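Local coordinates for EGF family domain-containing protein (Toxoplasma gondii, PDB 4Z80) that binds a peptide of the rhoptry neck protein RON2L1 and probably helps form the moving junction through which the parasite invades host cells, at residues G99-R107 and Q297-L307; S147-A155 and C289-Q297. All coordinates share one frame; numbering follows the deposited sequence.

Contact 1: G99-R107 and Q297-L307; sequences GKVIAFTKR and QDFRSSTCAEL. With SO4 (sulfate ion), chain I.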
ATOM      1  N   GLY A  99       8.153   5.675   4.660  1.00 11.83           N
ATOM      2  CA  GLY A  99       7.850   7.079   4.841  1.00 10.84           C
ATOM      3  C   GLY A  99       6.783   7.594   3.892  1.00 11.19           C
ATOM      4  O   GLY A  99       6.241   8.674   4.107  1.00 11.51           O
ATOM      5  N   LYS A 100       6.470   6.829   2.849  1.00 10.06           N
ATOM      6  CA  LYS A 100       5.548   7.288   1.810  1.00 10.69           C
ATOM      7  C   LYS A 100       4.094   7.280   2.269  1.00 10.27           C
ATOM      8  O   LYS A 100       3.536   6.232   2.591  1.00 11.44           O
ATOM      9  CB  LYS A 100       5.703   6.428   0.553  1.00 10.38           C
ATOM     10  CG  LYS A 100       4.691   6.708  -0.567  1.00  9.79           C
ATOM     11  CD  LYS A 100       5.047   5.913  -1.821  1.00 10.19           C
ATOM     12  CE  LYS A 100       3.971   5.968  -2.895  1.00 10.02           C
ATOM     13  NZ  LYS A 100       4.417   5.289  -4.143  1.00 10.33           N
ATOM     14  N   VAL A 101       3.486   8.464   2.256  1.00 11.11           N
ATOM     15  CA  VAL A 101       2.086   8.658   2.612  1.00 10.90           C
ATOM     16  C   VAL A 101       1.385   9.386   1.465  1.00 12.01           C
ATOM     17  O   VAL A 101       1.973  10.288   0.858  1.00 11.85           O
ATOM     18  CB  VAL A 101       1.961   9.479   3.919  1.00 13.23           C
ATOM     19  CG1 VAL A 101       0.514   9.852   4.219  1.00 14.26           C
ATOM     20  CG2 VAL A 101       2.576   8.707   5.085  1.00 13.28           C
ATOM     21  N   ILE A 102       0.148   9.005   1.175  1.00 10.81           N
ATOM     22  CA  ILE A 102      -0.655   9.729   0.197  1.00 11.06           C
ATOM     23  C   ILE A 102      -1.314  10.917   0.878  1.00 10.40           C
ATOM     24  O   ILE A 102      -2.263  10.762   1.645  1.00 12.41           O
ATOM     25  CB  ILE A 102      -1.714   8.830  -0.453  1.00 10.84           C
ATOM     26  CG1 ILE A 102      -1.067   7.563  -1.027  1.00 12.10           C
ATOM     27  CG2 ILE A 102      -2.449   9.602  -1.539  1.00 11.46           C
ATOM     28  CD1 ILE A 102       0.136   7.806  -1.951  1.00 13.70           C
ATOM     29  N   ALA A 103      -0.780  12.101   0.597  1.00 10.70           N
ATOM     30  CA  ALA A 103      -1.222  13.345   1.207  1.00 11.04           C
ATOM     31  C   ALA A 103      -2.313  14.002   0.386  1.00 10.60           C
ATOM     32  O   ALA A 103      -2.254  14.006  -0.846  1.00 11.64           O
ATOM     33  CB  ALA A 103      -0.044  14.301   1.349  1.00 11.14           C
ATOM     34  N   PHE A 104      -3.303  14.555   1.069  1.00  9.26           N
ATOM     35  CA  PHE A 104      -4.313  15.391   0.431  1.00  9.02           C
ATOM     36  C   PHE A 104      -3.764  16.807   0.416  1.00 11.71           C
ATOM     37  O   PHE A 104      -3.311  17.299   1.442  1.00 11.61           O
ATOM     38  CB  PHE A 104      -5.639  15.328   1.174  1.00  9.77           C
ATOM     39  CG  PHE A 104      -6.447  14.096   0.868  1.00  9.74           C
ATOM     40  CD1 PHE A 104      -5.939  12.830   1.111  1.00 11.14           C
ATOM     41  CD2 PHE A 104      -7.727  14.205   0.344  1.00 11.50           C
ATOM     42  CE1 PHE A 104      -6.696  11.698   0.816  1.00 10.56           C
ATOM     43  CE2 PHE A 104      -8.484  13.073   0.065  1.00 11.82           C
ATOM     44  CZ  PHE A 104      -7.965  11.832   0.299  1.00 10.29           C
ATOM     45  N   THR A 105      -3.774  17.442  -0.751  1.00 10.73           N
ATOM     46  CA  THR A 105      -3.147  18.747  -0.927  1.00 10.90           C
ATOM     47  C   THR A 105      -3.993  19.683  -1.784  1.00 11.04           C
ATOM     48  O   THR A 105      -5.004  19.288  -2.365  1.00 12.15           O
ATOM     49  CB  THR A 105      -1.750  18.609  -1.599  1.00 11.74           C
ATOM     50  OG1 THR A 105      -1.915  18.237  -2.972  1.00 14.11           O
ATOM     51  CG2 THR A 105      -0.905  17.550  -0.913  1.00 12.05           C
ATOM     52  N   LYS A 106      -3.557  20.934  -1.872  1.00 11.10           N
ATOM     53  CA  LYS A 106      -4.028  21.798  -2.939  1.00 11.79           C
ATOM     54  C   LYS A 106      -3.300  21.397  -4.218  1.00 11.59           C
ATOM     55  O   LYS A 106      -2.365  20.593  -4.187  1.00 13.63           O
ATOM     56  CB  LYS A 106      -3.802  23.263  -2.589  1.00 12.91           C
ATOM     57  CG  LYS A 106      -4.644  23.678  -1.400  1.00 15.28           C
ATOM     58  CD  LYS A 106      -4.758  25.168  -1.264  1.00 24.54           C
ATOM     59  CE  LYS A 106      -5.605  25.761  -2.379  1.00 24.04           C
ATOM     60  NZ  LYS A 106      -5.783  27.224  -2.220  1.00 32.89           N
ATOM     61  N   ARG A 107      -3.726  21.949  -5.345  1.00 14.35           N
ATOM     62  CA  ARG A 107      -3.164  21.552  -6.630  1.00 13.56           C
ATOM     63  C   ARG A 107      -1.676  21.878  -6.739  1.00 13.12           C
ATOM     64  O   ARG A 107      -0.957  21.234  -7.502  1.00 13.11           O
ATOM     65  CB  ARG A 107      -3.941  22.226  -7.762  1.00 13.83           C
ATOM     66  CG  ARG A 107      -3.705  21.610  -9.128  1.00 16.33           C
ATOM     67  CD  ARG A 107      -4.714  22.102 -10.157  1.00 17.52           C
ATOM     68  NE  ARG A 107      -6.071  21.753  -9.760  1.00 16.37           N
ATOM     69  CZ  ARG A 107      -7.030  22.613  -9.428  1.00 18.93           C
ATOM     70  NH1 ARG A 107      -6.830  23.926  -9.468  1.00 24.19           N
ATOM     71  NH2 ARG A 107      -8.211  22.152  -9.061  1.00 17.93           N
ATOM     72  N   GLN A 297      -1.778   7.352  -6.824  1.00 10.85           N
ATOM     73  CA  GLN A 297      -0.804   7.909  -5.888  1.00 10.23           C
ATOM     74  C   GLN A 297      -0.573   9.413  -6.068  1.00 11.06           C
ATOM     75  O   GLN A 297      -0.110  10.079  -5.153  1.00 12.31           O
ATOM     76  CB  GLN A 297       0.512   7.147  -6.025  1.00 10.23           C
ATOM     77  CG  GLN A 297       0.435   5.733  -5.453  1.00 11.04           C
ATOM     78  CD  GLN A 297       1.304   4.763  -6.220  1.00  9.36           C
ATOM     79  OE1 GLN A 297       2.528   4.805  -6.121  1.00 11.86           O
ATOM     80  NE2 GLN A 297       0.678   3.915  -7.025  1.00 10.95           N
ATOM     81  N   ASP A 298      -0.919   9.943  -7.240  1.00 11.79           N
ATOM     82  CA  ASP A 298      -0.752  11.370  -7.537  1.00 10.29           C
ATOM     83  C   ASP A 298      -1.875  11.812  -8.461  1.00 10.87           C
ATOM     84  O   ASP A 298      -2.133  11.161  -9.469  1.00 12.87           O
ATOM     85  CB  ASP A 298       0.616  11.629  -8.187  1.00 10.73           C
ATOM     86  CG  ASP A 298       0.991  13.105  -8.228  1.00 15.65           C
ATOM     87  OD1 ASP A 298       0.436  13.847  -9.060  1.00 16.31           O
ATOM     88  OD2 ASP A 298       1.879  13.514  -7.448  1.00 15.38           O
ATOM     89  N   PHE A 299      -2.532  12.915  -8.125  1.00  9.76           N
ATOM     90  CA  PHE A 299      -3.561  13.495  -8.986  1.00  9.97           C
ATOM     91  C   PHE A 299      -3.529  14.992  -8.753  1.00 10.91           C
ATOM     92  O   PHE A 299      -3.655  15.451  -7.622  1.00 10.55           O
ATOM     93  CB  PHE A 299      -4.945  12.914  -8.685  1.00 10.53           C
ATOM     94  CG  PHE A 299      -6.019  13.342  -9.663  1.00 11.06           C
ATOM     95  CD1 PHE A 299      -5.826  13.195 -11.025  1.00 10.07           C
ATOM     96  CD2 PHE A 299      -7.223  13.862  -9.218  1.00 10.23           C
ATOM     97  CE1 PHE A 299      -6.806  13.573 -11.926  1.00 12.46           C
ATOM     98  CE2 PHE A 299      -8.209  14.242 -10.117  1.00 10.54           C
ATOM     99  CZ  PHE A 299      -7.995  14.099 -11.474  1.00 11.23           C
ATOM    100  N   ARG A 300      -3.302  15.759  -9.815  1.00 10.99           N
ATOM    101  CA  ARG A 300      -3.122  17.200  -9.675  1.00 10.36           C
ATOM    102  C   ARG A 300      -3.643  17.943 -10.905  1.00 11.89           C
ATOM    103  O   ARG A 300      -3.250  19.081 -11.160  1.00 14.37           O
ATOM    104  CB  ARG A 300      -1.649  17.536  -9.435  1.00 13.26           C
ATOM    105  CG  ARG A 300      -0.725  17.136 -10.570  1.00 10.88           C
ATOM    106  CD  ARG A 300       0.720  17.525 -10.282  1.00 12.01           C
ATOM    107  NE  ARG A 300       1.356  16.663  -9.292  1.00 12.83           N
ATOM    108  CZ  ARG A 300       2.548  16.898  -8.756  1.00 12.76           C
ATOM    109  NH1 ARG A 300       3.232  17.982  -9.107  1.00 13.20           N
ATOM    110  NH2 ARG A 300       3.051  16.050  -7.866  1.00 14.13           N
ATOM    111  N   SER A 301      -4.534  17.295 -11.646  1.00 10.95           N
ATOM    112  CA  SER A 301      -5.205  17.909 -12.792  1.00 14.40           C
ATOM    113  C   SER A 301      -6.072  19.093 -12.412  1.00 13.27           C
ATOM    114  O   SER A 301      -6.443  19.258 -11.255  1.00 13.91           O
ATOM    115  CB  SER A 301      -6.078  16.871 -13.488  1.00 17.25           C
ATOM    116  OG  SER A 301      -5.295  15.789 -13.945  1.00 23.58           O
ATOM    117  N   SER A 302      -6.433  19.895 -13.410  1.00 12.84           N
ATOM    118  CA  SER A 302      -7.287  21.048 -13.186  1.00 13.34           C
ATOM    119  C   SER A 302      -8.648  20.664 -12.616  1.00 14.96           C
ATOM    120  O   SER A 302      -9.325  21.497 -12.020  1.00 18.40           O
ATOM    121  CB  SER A 302      -7.487  21.816 -14.488  1.00 16.13           C
ATOM    122  OG  SER A 302      -8.095  20.997 -15.454  1.00 19.20           O
ATOM    123  N   THR A 303      -9.033  19.402 -12.792  1.00 14.05           N
ATOM    124  CA  THR A 303     -10.311  18.907 -12.298  1.00 15.62           C
ATOM    125  C   THR A 303     -10.241  18.306 -10.897  1.00 15.92           C
ATOM    126  O   THR A 303     -11.272  17.907 -10.357  1.00 15.75           O
ATOM    127  CB  THR A 303     -10.874  17.826 -13.227  1.00 15.91           C
ATOM    128  OG1 THR A 303      -9.908  16.781 -13.374  1.00 20.10           O
ATOM    129  CG2 THR A 303     -11.211  18.405 -14.593  1.00 21.96           C
ATOM    130  N   CYS A 304      -9.053  18.230 -10.307  1.00 12.56           N
ATOM    131  CA  CYS A 304      -8.934  17.594  -8.995  1.00 13.40           C
ATOM    132  C   CYS A 304      -9.569  18.496  -7.938  1.00 14.33           C
ATOM    133  O   CYS A 304      -9.515  19.723  -8.036  1.00 16.18           O
ATOM    134  CB  CYS A 304      -7.474  17.266  -8.647  1.00 12.82           C
ATOM    135  SG  CYS A 304      -6.354  18.642  -8.224  1.00 19.16           S
ATOM    136  N   ALA A 305     -10.192  17.872  -6.943  1.00 13.25           N
ATOM    137  CA  ALA A 305     -10.808  18.601  -5.842  1.00 14.10           C
ATOM    138  C   ALA A 305      -9.773  18.952  -4.783  1.00 12.99           C
ATOM    139  O   ALA A 305      -9.066  18.079  -4.287  1.00 13.49           O
ATOM    140  CB  ALA A 305     -11.938  17.778  -5.228  1.00 14.79           C
ATOM    141  N   GLU A 306      -9.683  20.232  -4.437  1.00 13.92           N
ATOM    142  CA  GLU A 306      -8.712  20.690  -3.454  1.00 12.47           C
ATOM    143  C   GLU A 306      -9.266  20.612  -2.031  1.00 14.25           C
ATOM    144  O   GLU A 306      -9.992  21.508  -1.586  1.00 14.26           O
ATOM    145  CB  GLU A 306      -8.272  22.122  -3.755  1.00 13.68           C
ATOM    146  CG  GLU A 306      -7.537  22.282  -5.082  1.00 14.27           C
ATOM    147  CD  GLU A 306      -7.000  23.694  -5.280  1.00 17.29           C
ATOM    148  OE1 GLU A 306      -5.767  23.860  -5.374  1.00 14.88           O
ATOM    149  OE2 GLU A 306      -7.817  24.641  -5.340  1.00 21.59           O
ATOM    150  N   LEU A 307      -8.902  19.519  -1.351  1.00 13.18           N
ATOM    151  CA  LEU A 307      -9.157  19.253   0.077  1.00 13.18           C
ATOM    152  C   LEU A 307     -10.615  18.957   0.444  1.00 13.06           C
ATOM    153  O   LEU A 307     -10.866  18.043   1.230  1.00 14.40           O
ATOM    154  CB  LEU A 307      -8.639  20.410   0.938  1.00 12.10           C
ATOM    155  CG  LEU A 307      -7.116  20.623   0.916  1.00 14.73           C
ATOM    156  CD1 LEU A 307      -6.722  21.830   1.761  1.00 15.47           C
ATOM    157  CD2 LEU A 307      -6.358  19.383   1.389  1.00 16.11           C
TER
HETATM  158  S   SO4 I 605      -4.831  29.925  -0.175  1.00 30.63           S
HETATM  159  O1  SO4 I 605      -4.797  30.368  -1.566  1.00 33.97           O
HETATM  160  O2  SO4 I 605      -4.390  28.532  -0.089  1.00 27.91           O
HETATM  161  O3  SO4 I 605      -6.205  30.049   0.322  1.00 24.31           O
HETATM  162  O4  SO4 I 605      -3.922  30.740   0.633  1.00 27.90           O
HETATM  163  O   HOH W   1      -6.998  17.439  -1.631  1.00 12.19           O
HETATM  164  O   HOH W   2      -1.629  16.947  -5.611  1.00 14.01           O
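Lys106 and Glu306 bring the two backbones to 4.8 Å between their CA atoms, where the chain leaving strand 101-104 passes a loop without regular structure. The fold is that of the apical membrane antigen family, built on PAN-type domains. The loop holds a type I beta turn from Ser301 to Cys304, and Arg107 clasps it. CG of Arg107 stands anti to the backbone N (chi1 -164°), and a bend at chi3 turns the guanidinium to the turn carbonyls. Arg107 NE donates to Ser301 O (2.9 Å) from above the carbonyl plane. Cys304 N reaches the same oxygen from the opposite face and closes the turn. The Cys304-Cys317 disulfide ties the turn to the chain just before strand 318-321, the partner of strand 101-104. Arg107 NH2 meets Cys304 O in plane at 2.9 Å. The Glu306 carboxylate stacks on the guanidinium, the planes 16° apart. Its OE1 takes the backbone N of Arg107 at 2.8 Å through the anti lone pair, in an almost straight bond. Lys106 NZ instead reaches a sulfate oxygen. Leu307 CD2 packs on Phe104 CB. At the far end, the extended Lys100 chain delivers NZ to Gln297 OE1 at 2.8 Å.

Contact 2: S147-A155 and C289-Q297; sequences SIEGFAMYA and CRLLGYHTQ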
ATOM      1  N   SER A 147     -16.973  15.216   1.416  1.00 12.19           N
ATOM      2  CA  SER A 147     -16.120  16.289   1.904  1.00 11.99           C
ATOM      3  C   SER A 147     -15.106  15.839   2.952  1.00 11.78           C
ATOM      4  O   SER A 147     -14.186  16.596   3.265  1.00 13.85           O
ATOM      5  CB  SER A 147     -16.980  17.423   2.468  1.00 14.10           C
ATOM      6  OG  SER A 147     -17.812  16.949   3.518  1.00 14.53           O
ATOM      7  N   ILE A 148     -15.256  14.622   3.490  1.00 11.83           N
ATOM      8  CA  ILE A 148     -14.247  14.063   4.391  1.00 12.17           C
ATOM      9  C   ILE A 148     -13.642  12.753   3.871  1.00 12.61           C
ATOM     10  O   ILE A 148     -12.960  12.051   4.615  1.00 14.26           O
ATOM     11  CB  ILE A 148     -14.816  13.811   5.823  1.00 14.10           C
ATOM     12  CG1 ILE A 148     -15.809  12.643   5.851  1.00 14.98           C
ATOM     13  CG2 ILE A 148     -15.478  15.077   6.363  1.00 17.62           C
ATOM     14  CD1 ILE A 148     -15.993  12.050   7.243  1.00 21.10           C
ATOM     15  N   GLU A 149     -13.881  12.429   2.604  1.00 11.11           N
ATOM     16  CA  GLU A 149     -13.347  11.200   2.010  1.00 13.05           C
ATOM     17  C   GLU A 149     -11.839  11.092   2.207  1.00 12.63           C
ATOM     18  O   GLU A 149     -11.117  12.075   2.038  1.00 13.98           O
ATOM     19  CB  GLU A 149     -13.653  11.133   0.513  1.00 12.32           C
ATOM     20  CG  GLU A 149     -13.179   9.828  -0.141  1.00 13.50           C
ATOM     21  CD  GLU A 149     -13.225   9.843  -1.660  1.00 14.51           C
ATOM     22  OE1 GLU A 149     -12.945  10.898  -2.275  1.00 14.81           O
ATOM     23  OE2 GLU A 149     -13.519   8.784  -2.248  1.00 13.56           O
ATOM     24  N   GLY A 150     -11.376   9.890   2.545  1.00 12.16           N
ATOM     25  CA  GLY A 150      -9.961   9.580   2.581  1.00 11.99           C
ATOM     26  C   GLY A 150      -9.619   8.532   1.530  1.00  9.54           C
ATOM     27  O   GLY A 150     -10.253   8.461   0.471  1.00 11.78           O
ATOM     28  N   PHE A 151      -8.634   7.696   1.845  1.00 10.30           N
ATOM     29  CA  PHE A 151      -8.153   6.672   0.915  1.00 10.03           C
ATOM     30  C   PHE A 151      -8.315   5.248   1.431  1.00 11.72           C
ATOM     31  O   PHE A 151      -7.955   4.303   0.734  1.00 12.80           O
ATOM     32  CB  PHE A 151      -6.674   6.912   0.604  1.00 13.09           C
ATOM     33  CG  PHE A 151      -6.416   7.439  -0.770  1.00 11.67           C
ATOM     34  CD1 PHE A 151      -7.049   8.583  -1.215  1.00 12.05           C
ATOM     35  CD2 PHE A 151      -5.508   6.807  -1.601  1.00 13.26           C
ATOM     36  CE1 PHE A 151      -6.801   9.078  -2.477  1.00 14.21           C
ATOM     37  CE2 PHE A 151      -5.248   7.303  -2.860  1.00 14.35           C
ATOM     38  CZ  PHE A 151      -5.896   8.438  -3.296  1.00 12.51           C
ATOM     39  N   ALA A 152      -8.844   5.078   2.642  1.00 10.78           N
ATOM     40  CA  ALA A 152      -8.884   3.750   3.243  1.00 11.72           C
ATOM     41  C   ALA A 152     -10.020   2.907   2.688  1.00 11.94           C
ATOM     42  O   ALA A 152     -11.121   3.388   2.473  1.00 11.24           O
ATOM     43  CB  ALA A 152      -9.014   3.854   4.751  1.00 13.32           C
ATOM     44  N   MET A 153      -9.746   1.627   2.474  1.00 11.03           N
ATOM     45  CA  MET A 153     -10.773   0.718   1.986  1.00 10.43           C
ATOM     46  C   MET A 153     -11.853   0.534   3.051  1.00 12.39           C
ATOM     47  O   MET A 153     -11.596   0.693   4.246  1.00 12.15           O
ATOM     48  CB  MET A 153     -10.152  -0.624   1.594  1.00 10.72           C
ATOM     49  CG  MET A 153     -11.104  -1.600   0.926  1.00 11.10           C
ATOM     50  SD  MET A 153     -11.929  -0.844  -0.486  1.00 12.59           S
ATOM     51  CE  MET A 153     -12.889  -2.242  -1.079  1.00 13.91           C
ATOM     52  N   TYR A 154     -13.060   0.205   2.597  1.00 11.29           N
ATOM     53  CA  TYR A 154     -14.168  -0.114   3.494  1.00 11.86           C
ATOM     54  C   TYR A 154     -13.739  -1.143   4.523  1.00 10.97           C
ATOM     55  O   TYR A 154     -12.915  -2.014   4.247  1.00 13.71           O
ATOM     56  CB  TYR A 154     -15.370  -0.622   2.690  1.00 13.60           C
ATOM     57  CG  TYR A 154     -15.776   0.317   1.577  1.00 11.59           C
ATOM     58  CD1 TYR A 154     -16.338   1.556   1.860  1.00 13.04           C
ATOM     59  CD2 TYR A 154     -15.592  -0.031   0.250  1.00 13.13           C
ATOM     60  CE1 TYR A 154     -16.700   2.428   0.851  1.00 12.07           C
ATOM     61  CE2 TYR A 154     -15.962   0.829  -0.772  1.00 14.58           C
ATOM     62  CZ  TYR A 154     -16.512   2.056  -0.467  1.00 11.74           C
ATOM     63  OH  TYR A 154     -16.882   2.919  -1.484  1.00 14.07           O
ATOM     64  N   ALA A 155     -14.301  -1.037   5.722  1.00 13.40           N
ATOM     65  CA  ALA A 155     -13.880  -1.891   6.824  1.00 12.69           C
ATOM     66  C   ALA A 155     -14.157  -3.367   6.569  1.00 13.71           C
ATOM     67  O   ALA A 155     -13.403  -4.233   7.009  1.00 14.40           O
ATOM     68  CB  ALA A 155     -14.569  -1.464   8.095  1.00 14.33           C
ATOM     69  N   CYS A 289      -2.152  -2.610   9.850  1.00 15.41           N
ATOM     70  CA  CYS A 289      -2.176  -2.780   8.398  1.00 14.72           C
ATOM     71  C   CYS A 289      -3.521  -2.275   7.890  1.00 14.69           C
ATOM     72  O   CYS A 289      -4.564  -2.827   8.242  1.00 16.20           O
ATOM     73  CB  CYS A 289      -1.960  -4.250   8.013  1.00 15.55           C
ATOM     74  SG  CYS A 289      -2.062  -4.622   6.249  1.00 19.91           S
ATOM     75  N   ARG A 290      -3.499  -1.227   7.071  1.00 12.79           N
ATOM     76  CA  ARG A 290      -4.727  -0.617   6.556  1.00 12.33           C
ATOM     77  C   ARG A 290      -4.741  -0.688   5.034  1.00 12.77           C
ATOM     78  O   ARG A 290      -3.856  -0.148   4.380  1.00 13.42           O
ATOM     79  CB  ARG A 290      -4.841   0.834   7.017  1.00 11.86           C
ATOM     80  CG  ARG A 290      -6.229   1.412   6.861  1.00 13.23           C
ATOM     81  CD  ARG A 290      -7.084   1.090   8.091  1.00 13.41           C
ATOM     82  NE  ARG A 290      -8.460   1.545   7.924  1.00 12.50           N
ATOM     83  CZ  ARG A 290      -8.833   2.820   7.974  1.00 12.84           C
ATOM     84  NH1 ARG A 290      -7.924   3.766   8.176  1.00 12.14           N
ATOM     85  NH2 ARG A 290     -10.103   3.152   7.811  1.00 12.16           N
ATOM     86  N   LEU A 291      -5.734  -1.373   4.477  1.00 11.32           N
ATOM     87  CA  LEU A 291      -5.904  -1.447   3.032  1.00 10.93           C
ATOM     88  C   LEU A 291      -6.381  -0.102   2.502  1.00 12.57           C
ATOM     89  O   LEU A 291      -7.196   0.558   3.144  1.00 11.33           O
ATOM     90  CB  LEU A 291      -6.908  -2.538   2.661  1.00 11.89           C
ATOM     91  CG  LEU A 291      -6.556  -3.955   3.122  1.00 12.00           C
ATOM     92  CD1 LEU A 291      -7.685  -4.895   2.753  1.00 14.66           C
ATOM     93  CD2 LEU A 291      -5.244  -4.444   2.545  1.00 15.53           C
ATOM     94  N   LEU A 292      -5.848   0.298   1.347  1.00 11.31           N
ATOM     95  CA  LEU A 292      -6.295   1.501   0.650  1.00 12.84           C
ATOM     96  C   LEU A 292      -7.238   1.098  -0.474  1.00 12.62           C
ATOM     97  O   LEU A 292      -7.034   0.083  -1.146  1.00 13.47           O
ATOM     98  CB  LEU A 292      -5.118   2.291   0.092  1.00 12.05           C
ATOM     99  CG  LEU A 292      -4.047   2.717   1.096  1.00 10.67           C
ATOM    100  CD1 LEU A 292      -2.904   3.425   0.372  1.00 12.96           C
ATOM    101  CD2 LEU A 292      -4.622   3.609   2.175  1.00 14.70           C
ATOM    102  N   GLY A 293      -8.269   1.905  -0.701  1.00 11.19           N
ATOM    103  CA  GLY A 293      -9.269   1.579  -1.699  1.00 11.64           C
ATOM    104  C   GLY A 293      -8.914   2.025  -3.107  1.00 11.70           C
ATOM    105  O   GLY A 293      -9.539   1.611  -4.076  1.00 11.88           O
ATOM    106  N   TYR A 294      -7.893   2.869  -3.206  1.00 11.50           N
ATOM    107  CA  TYR A 294      -7.496   3.481  -4.471  1.00 11.64           C
ATOM    108  C   TYR A 294      -6.034   3.198  -4.799  1.00  9.79           C
ATOM    109  O   TYR A 294      -5.171   3.219  -3.907  1.00 11.40           O
ATOM    110  CB  TYR A 294      -7.702   4.993  -4.416  1.00 11.11           C
ATOM    111  CG  TYR A 294      -9.129   5.489  -4.307  1.00 10.30           C
ATOM    112  CD1 TYR A 294     -10.162   4.884  -5.011  1.00 11.74           C
ATOM    113  CD2 TYR A 294      -9.431   6.589  -3.518  1.00 11.75           C
ATOM    114  CE1 TYR A 294     -11.467   5.367  -4.927  1.00 14.18           C
ATOM    115  CE2 TYR A 294     -10.725   7.086  -3.432  1.00 12.37           C
ATOM    116  CZ  TYR A 294     -11.738   6.469  -4.138  1.00 12.77           C
ATOM    117  OH  TYR A 294     -13.039   6.956  -4.053  1.00 13.60           O
ATOM    118  N   HIS A 295      -5.768   2.948  -6.079  1.00 10.24           N
ATOM    119  CA  HIS A 295      -4.416   2.736  -6.592  1.00 10.92           C
ATOM    120  C   HIS A 295      -3.698   4.043  -6.908  1.00 10.76           C
ATOM    121  O   HIS A 295      -2.469   4.085  -6.941  1.00 10.64           O
ATOM    122  CB  HIS A 295      -4.447   1.878  -7.848  1.00  9.88           C
ATOM    123  CG  HIS A 295      -4.978   0.501  -7.623  1.00 10.41           C
ATOM    124  ND1 HIS A 295      -4.219  -0.508  -7.072  1.00 11.98           N
ATOM    125  CD2 HIS A 295      -6.196  -0.031  -7.873  1.00 13.62           C
ATOM    126  CE1 HIS A 295      -4.951  -1.609  -6.997  1.00 12.59           C
ATOM    127  NE2 HIS A 295      -6.152  -1.346  -7.478  1.00 12.23           N
ATOM    128  N   THR A 296      -4.473   5.096  -7.141  1.00  9.71           N
ATOM    129  CA  THR A 296      -3.919   6.407  -7.476  1.00  8.94           C
ATOM    130  C   THR A 296      -2.937   6.854  -6.401  1.00 11.51           C
ATOM    131  O   THR A 296      -3.226   6.761  -5.210  1.00 11.39           O
ATOM    132  CB  THR A 296      -5.052   7.460  -7.617  1.00 10.66           C
ATOM    133  OG1 THR A 296      -5.926   7.099  -8.695  1.00 11.37           O
ATOM    134  CG2 THR A 296      -4.483   8.832  -7.906  1.00 11.69           C
ATOM    135  N   GLN A 297      -1.778   7.352  -6.824  1.00 10.85           N
ATOM    136  CA  GLN A 297      -0.804   7.909  -5.888  1.00 10.23           C
ATOM    137  C   GLN A 297      -0.573   9.413  -6.068  1.00 11.06           C
ATOM    138  O   GLN A 297      -0.110  10.079  -5.153  1.00 12.31           O
ATOM    139  CB  GLN A 297       0.512   7.147  -6.025  1.00 10.23           C
ATOM    140  CG  GLN A 297       0.435   5.733  -5.453  1.00 11.04           C
ATOM    141  CD  GLN A 297       1.304   4.763  -6.220  1.00  9.36           C
ATOM    142  OE1 GLN A 297       2.528   4.805  -6.121  1.00 11.86           O
ATOM    143  NE2 GLN A 297       0.678   3.915  -7.025  1.00 10.95           N
TER
HETATM  144  O   HOH W   3     -11.991   1.049   6.959  1.00 13.69           O
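Phe151 and Tyr294 form a T-shaped pair in the buried core, with ring centroids 5.2 Å apart and planes at 80°. Tyr294 can be followed from its root outward. Its CB lies over one face of the Phe151 ring, 3.7 Å from Phe151 CE2, as a CH-pi contact. CG is anti to the carbonyl carbon (chi1 -66°), which sends the ring across Phe151 toward Glu149. The ring edge faces Phe151, with Tyr294 CD2 3.8 Å from Phe151 CE1. Further out, Tyr294 CE2 is 3.5 Å from Glu149 OE2. At the tip, Tyr294 OH donates to Glu149 OE2 at 2.6 Å and meets that oxygen nearly along its C-O bond. The carboxylate stands almost perpendicular to the tyrosine ring. Glu149 comes from the opposite direction on an extended chain. Its OE2 also accepts from His122 N, and its OE1 pairs with Lys146, so both oxygens of this buried acid are held.

The rim of Phe151 is occupied too: Thr296 O lies in the ring plane, 3.1 Å from Phe151 CE2. Next to this cluster the backbones join. Gly293 N donates to Phe151 O at 2.8 Å, and Met153 N donates to Leu291 O. Ala152 CB rests over a face of the Arg290 guanidinium, 3.4 Å from Arg290 CZ. Arg290 NH1 is taken by Lys118 O, while a water links Arg290 NH2 to Met153 O. Met153 CB and Leu291 CB pack together beside the bridge.

The two backbone bonds flank Ala152 and Leu292 as a non-hydrogen-bonded antiparallel pair. This is an isolated beta bridge, and it fastens a long loop to the chain leaving edge strand 289-291 of a four-stranded antiparallel sheet.

Contact 1 and contact 2 lie with their centres about 13 Å apart and share Gln297, where one segment runs into the next. Along the sequence, both segments of contact 2 fall within the span that contact 1 brackets. The two touch directly through apolar packing on the Phe151 ring: Phe104 CZ is 3.7 Å from Phe151 CD1, and Ile102 CG2 is 3.9 Å from Phe151 CE2. Strand 101-104 thus leans on the core of contact 2. Arg116 joins them as well, with hydrogen bonds to Leu307 O and Glu149 O. Contact 2 is fully buried, whereas contact 1 reaches the surface, where a sulfate, probably a crystallisation additive, sits. The other protein chain of the assembly touches neither contact.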